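PDB 3A2Q: 6-aminohexanoate-cyclic-dimer hydrolase, which hydrolyses the cyclic dimer of 6-aminohexanoate, a by-product of nylon-6 manufacture, to the linear dimer. Local coordinates for residues R176-T190 / T425-P439. The protein carries 1 engineered substitution. Numbering follows the deposited sequence.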
loop_
_atom_site.group_PDB
_atom_site.type_symbol
_atom_site.label_atom_id
_atom_site.label_comp_id
_atom_site.label_asym_id
_atom_site.label_seq_id
_atom_site.Cartn_x
_atom_site.Cartn_y
_atom_site.Cartn_z
ATOM N N ARG A 176 2.160 -2.234 1.521
ATOM C CA ARG A 176 2.610 -3.412 2.245
ATOM C C ARG A 176 2.738 -3.185 3.747
ATOM O O ARG A 176 2.366 -4.050 4.535
ATOM C CB ARG A 176 3.942 -3.897 1.668
ATOM C CG ARG A 176 3.820 -4.474 0.257
ATOM C CD ARG A 176 5.198 -4.548 -0.409
ATOM N NE ARG A 176 5.656 -3.212 -0.780
ATOM C CZ ARG A 176 6.925 -2.884 -1.012
ATOM N NH1 ARG A 176 7.886 -3.795 -0.910
ATOM N NH2 ARG A 176 7.233 -1.636 -1.344
ATOM N N ILE A 177 3.244 -2.024 4.151
ATOM C CA ILE A 177 3.404 -1.736 5.578
ATOM C C ILE A 177 2.054 -1.714 6.304
ATOM O O ILE A 177 1.871 -2.422 7.295
ATOM C CB ILE A 177 4.184 -0.405 5.787
ATOM C CG1 ILE A 177 5.618 -0.587 5.277
ATOM C CG2 ILE A 177 4.214 -0.033 7.269
ATOM C CD1 ILE A 177 6.435 0.682 5.161
ATOM N N PRO A 178 1.090 -0.905 5.828
ATOM C CA PRO A 178 -0.212 -0.878 6.504
ATOM C C PRO A 178 -0.873 -2.256 6.509
ATOM O O PRO A 178 -1.600 -2.593 7.439
ATOM C CB PRO A 178 -1.010 0.142 5.692
ATOM C CG PRO A 178 0.049 1.043 5.132
ATOM C CD PRO A 178 1.145 0.093 4.747
ATOM N N ALA A 179 -0.633 -3.046 5.461
ATOM C CA ALA A 179 -1.208 -4.386 5.379
ATOM C C ALA A 179 -0.603 -5.261 6.472
ATOM O O ALA A 179 -1.316 -5.979 7.164
ATOM C CB ALA A 179 -0.934 -5.009 3.996
ATOM N N SER A 180 0.716 -5.200 6.620
ATOM C CA SER A 180 1.404 -5.985 7.643
ATOM C C SER A 180 0.897 -5.601 9.038
ATOM O O SER A 180 0.524 -6.455 9.848
ATOM C CB SER A 180 2.914 -5.731 7.563
ATOM O OG SER A 180 3.612 -6.396 8.610
ATOM N N VAL A 181 0.884 -4.299 9.297
ATOM C CA VAL A 181 0.458 -3.757 10.586
ATOM C C VAL A 181 -1.016 -3.980 10.915
ATOM O O VAL A 181 -1.373 -4.122 12.088
ATOM C CB VAL A 181 0.769 -2.239 10.641
ATOM C CG1 VAL A 181 0.140 -1.598 11.886
ATOM C CG2 VAL A 181 2.267 -2.032 10.619
ATOM N N CYS A 182 -1.867 -4.028 9.889
ATOM C CA CYS A 182 -3.302 -4.210 10.092
ATOM C C CYS A 182 -3.849 -5.606 9.816
ATOM O O CYS A 182 -5.057 -5.822 9.881
ATOM C CB CYS A 182 -4.079 -3.188 9.262
ATOM S SG CYS A 182 -3.763 -1.483 9.774
ATOM N N GLY A 183 -2.972 -6.551 9.500
ATOM C CA GLY A 183 -3.426 -7.914 9.271
ATOM C C GLY A 183 -4.272 -8.181 8.042
ATOM O O GLY A 183 -5.232 -8.951 8.100
ATOM N N VAL A 184 -3.932 -7.544 6.927
ATOM C CA VAL A 184 -4.662 -7.769 5.682
ATOM C C VAL A 184 -3.645 -8.014 4.573
ATOM O O VAL A 184 -2.440 -7.926 4.806
ATOM C CB VAL A 184 -5.560 -6.560 5.304
ATOM C CG1 VAL A 184 -6.586 -6.314 6.401
ATOM C CG2 VAL A 184 -4.712 -5.319 5.076
ATOM N N VAL A 185 -4.128 -8.350 3.379
ATOM C CA VAL A 185 -3.237 -8.585 2.251
ATOM C C VAL A 185 -2.971 -7.271 1.522
ATOM O O VAL A 185 -3.903 -6.550 1.174
ATOM C CB VAL A 185 -3.846 -9.578 1.243
ATOM C CG1 VAL A 185 -2.838 -9.860 0.139
ATOM C CG2 VAL A 185 -4.232 -10.865 1.947
ATOM N N GLY A 186 -1.698 -6.964 1.291
ATOM C CA GLY A 186 -1.356 -5.739 0.595
ATOM C C GLY A 186 -0.364 -6.018 -0.513
ATOM O O GLY A 186 0.726 -6.527 -0.257
ATOM N N LEU A 187 -0.735 -5.693 -1.746
ATOM C CA LEU A 187 0.153 -5.931 -2.874
ATOM C C LEU A 187 0.647 -4.692 -3.591
ATOM O O LEU A 187 -0.142 -3.811 -3.942
ATOM C CB LEU A 187 -0.530 -6.828 -3.912
ATOM C CG LEU A 187 0.184 -6.909 -5.272
ATOM C CD1 LEU A 187 1.410 -7.807 -5.156
ATOM C CD2 LEU A 187 -0.769 -7.448 -6.325
ATOM N N LYS A 188 1.965 -4.624 -3.786
ATOM C CA LYS A 188 2.577 -3.565 -4.581
ATOM C C LYS A 188 2.924 -4.352 -5.850
ATOM O O LYS A 188 3.868 -5.151 -5.860
ATOM C CB LYS A 188 3.886 -3.047 -3.985
ATOM C CG LYS A 188 4.522 -1.961 -4.867
ATOM C CD LYS A 188 6.012 -1.763 -4.592
ATOM C CE LYS A 188 6.853 -2.905 -5.136
ATOM N NZ LYS A 188 6.775 -3.012 -6.625
ATOM N N PRO A 189 2.156 -4.159 -6.929
ATOM C CA PRO A 189 2.460 -4.903 -8.153
ATOM C C PRO A 189 3.742 -4.447 -8.827
ATOM O O PRO A 189 4.454 -3.571 -8.335
ATOM C CB PRO A 189 1.234 -4.648 -9.032
ATOM C CG PRO A 189 0.761 -3.305 -8.576
ATOM C CD PRO A 189 0.945 -3.339 -7.080
ATOM N N THR A 190 4.036 -5.073 -9.957
ATOM C CA THR A 190 5.205 -4.728 -10.750
ATOM C C THR A 190 5.049 -3.277 -11.183
ATOM O O THR A 190 3.937 -2.823 -11.438
ATOM C CB THR A 190 5.260 -5.598 -12.014
ATOM O OG1 THR A 190 5.439 -6.967 -11.628
ATOM C CG2 THR A 190 6.397 -5.154 -12.929
ATOM N N THR A 425 10.872 -3.124 2.734
ATOM C CA THR A 425 9.920 -2.927 1.645
ATOM C C THR A 425 10.451 -1.992 0.559
ATOM O O THR A 425 10.227 -2.217 -0.631
ATOM C CB THR A 425 8.566 -2.362 2.153
ATOM O OG1 THR A 425 8.805 -1.274 3.052
ATOM C CG2 THR A 425 7.752 -3.444 2.858
ATOM N N VAL A 426 11.176 -0.956 0.964
ATOM C CA VAL A 426 11.683 0.020 0.004
ATOM C C VAL A 426 12.603 -0.506 -1.111
ATOM O O VAL A 426 12.584 0.022 -2.224
ATOM C CB VAL A 426 12.362 1.214 0.742
ATOM C CG1 VAL A 426 13.700 0.806 1.302
ATOM C CG2 VAL A 426 12.500 2.392 -0.199
ATOM N N PRO A 427 13.402 -1.558 -0.848
ATOM C CA PRO A 427 14.259 -2.026 -1.943
ATOM C C PRO A 427 13.470 -2.432 -3.190
ATOM O O PRO A 427 13.956 -2.301 -4.310
ATOM C CB PRO A 427 14.992 -3.220 -1.329
ATOM C CG PRO A 427 14.981 -2.938 0.130
ATOM C CD PRO A 427 13.601 -2.379 0.358
ATOM N N PHE A 428 12.249 -2.918 -2.994
ATOM C CA PHE A 428 11.439 -3.372 -4.113
ATOM C C PHE A 428 10.664 -2.278 -4.825
ATOM O O PHE A 428 10.116 -2.503 -5.904
ATOM C CB PHE A 428 10.567 -4.525 -3.626
ATOM C CG PHE A 428 11.375 -5.578 -2.932
ATOM C CD1 PHE A 428 12.319 -6.316 -3.651
ATOM C CD2 PHE A 428 11.349 -5.697 -1.547
ATOM C CE1 PHE A 428 13.231 -7.142 -3.002
ATOM C CE2 PHE A 428 12.261 -6.522 -0.886
ATOM C CZ PHE A 428 13.205 -7.245 -1.616
ATOM N N ASN A 429 10.620 -1.090 -4.225
ATOM C CA ASN A 429 9.996 0.044 -4.892
ATOM C C ASN A 429 11.064 0.466 -5.891
ATOM O O ASN A 429 10.763 0.901 -6.995
ATOM C CB ASN A 429 9.753 1.219 -3.939
ATOM C CG ASN A 429 8.616 0.970 -2.995
ATOM O OD1 ASN A 429 8.815 0.483 -1.885
ATOM N ND2 ASN A 429 7.403 1.287 -3.437
ATOM N N VAL A 430 12.328 0.338 -5.490
ATOM C CA VAL A 430 13.420 0.709 -6.384
ATOM C C VAL A 430 13.576 -0.281 -7.534
ATOM O O VAL A 430 13.771 0.128 -8.672
ATOM C CB VAL A 430 14.759 0.833 -5.631
ATOM C CG1 VAL A 430 15.892 1.096 -6.619
ATOM C CG2 VAL A 430 14.672 1.973 -4.626
ATOM N N SER A 431 13.477 -1.580 -7.253
ATOM C CA SER A 431 13.618 -2.576 -8.313
ATOM C C SER A 431 12.349 -2.698 -9.152
ATOM O O SER A 431 12.407 -3.110 -10.309
ATOM C CB SER A 431 13.965 -3.951 -7.730
ATOM O OG SER A 431 12.851 -4.503 -7.060
ATOM N N GLY A 432 11.204 -2.355 -8.564
ATOM C CA GLY A 432 9.947 -2.434 -9.290
ATOM C C GLY A 432 9.322 -3.822 -9.303
ATOM O O GLY A 432 8.324 -4.045 -9.986
ATOM N N GLN A 433 9.898 -4.756 -8.550
ATOM C CA GLN A 433 9.372 -6.117 -8.504
ATOM C C GLN A 433 8.085 -6.231 -7.711
ATOM O O GLN A 433 7.871 -5.502 -6.745
ATOM C CB GLN A 433 10.406 -7.062 -7.905
ATOM C CG GLN A 433 11.638 -7.221 -8.755
ATOM C CD GLN A 433 12.800 -7.768 -7.963
ATOM O OE1 GLN A 433 13.313 -7.107 -7.063
ATOM N NE2 GLN A 433 13.221 -8.978 -8.289
ATOM N N PRO A 434 7.206 -7.162 -8.110
ATOM C CA PRO A 434 5.935 -7.349 -7.410
ATOM C C PRO A 434 6.221 -7.928 -6.024
ATOM O O PRO A 434 7.019 -8.858 -5.877
ATOM C CB PRO A 434 5.177 -8.313 -8.321
ATOM C CG PRO A 434 6.281 -9.146 -8.907
ATOM C CD PRO A 434 7.362 -8.134 -9.209
ATOM N N ALA A 435 5.577 -7.372 -5.004
ATOM C CA ALA A 435 5.804 -7.823 -3.636
ATOM C C ALA A 435 4.503 -7.762 -2.868
ATOM O O ALA A 435 3.810 -6.742 -2.881
ATOM C CB ALA A 435 6.854 -6.940 -2.958
ATOM N N ILE A 436 4.178 -8.848 -2.183
ATOM C CA ILE A 436 2.928 -8.908 -1.446
ATOM C C ILE A 436 3.147 -9.218 0.029
ATOM O O ILE A 436 4.056 -9.969 0.391
ATOM C CB ILE A 436 1.998 -9.984 -2.078
ATOM C CG1 ILE A 436 0.580 -9.878 -1.518
ATOM C CG2 ILE A 436 2.566 -11.379 -1.816
ATOM C CD1 ILE A 436 -0.424 -10.710 -2.293
ATOM N N SER A 437 2.335 -8.601 0.883
ATOM C CA SER A 437 2.415 -8.864 2.318
ATOM C C SER A 437 1.189 -9.702 2.667
ATOM O O SER A 437 0.068 -9.314 2.345
ATOM C CB SER A 437 2.379 -7.562 3.121
ATOM O OG SER A 437 2.484 -7.839 4.508
ATOM N N LEU A 438 1.412 -10.849 3.307
ATOM C CA LEU A 438 0.334 -11.748 3.712
ATOM C C LEU A 438 0.251 -11.723 5.236
ATOM O O LEU A 438 1.276 -11.795 5.912
ATOM C CB LEU A 438 0.631 -13.175 3.236
ATOM C CG LEU A 438 0.836 -13.341 1.726
ATOM C CD1 LEU A 438 1.152 -14.805 1.407
ATOM C CD2 LEU A 438 -0.413 -12.890 0.990
ATOM N N PRO A 439 -0.970 -11.632 5.794
ATOM C CA PRO A 439 -1.179 -11.588 7.251
ATOM C C PRO A 439 -1.053 -12.953 7.926
ATOM O O PRO A 439 -2.010 -13.465 8.516
ATOM C CB PRO A 439 -2.581 -11.007 7.371
ATOM C CG PRO A 439 -3.269 -11.581 6.174
ATOM C CD PRO A 439 -2.243 -11.446 5.072
HETATM O O HOH W 1 0.062 -8.748 5.806
#
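Arg176 drives its guanidinium against Thr425 and Asn429 of the segment carrying helix 427-431: NH1 donates to Thr425 O (2.8 Å), which Phe428 N reaches from the opposite face of the carbonyl plane. NH2 adds a weak bond to Asn429 OD1 (2.7 Å), the amide plane turned 54° from the guanidinium, and Asp170 salt-bridges NH2 while also accepting from Asn429 ND2. Thr425 CB lies over one guanidinium face, Lys188 CE over the other. Replacing Arg176 by an alanine would probably leave Asp170 without this cationic mate and Thr425 O without its side-chain donor. Bent at chi3 (73°) and chi4 (63°), the Lys188 chain brings NZ to Gln433 O (2.7 Å), above that carbonyl's plane, and to Pro189 O. Strands 185-188 and 435-439 run antiparallel in the central mixed sheet of the amidase fold; Gly186 with Ser437 and Lys188 with Ala435 are hydrogen-bonded pairs. Helix 176-182 packs on the face bearing Ser437, where a CB on Gly186 would strike Ala179 CB. On the opposite face, Val185 CG1 meets Ile436 CD1 (3.5 Å) and Leu187 CD1 meets Ile436 CB, with helix 460-473 against it. A water hydrogen-bonds both Val184 O and Ser437 OG, itself bonded to Thr388.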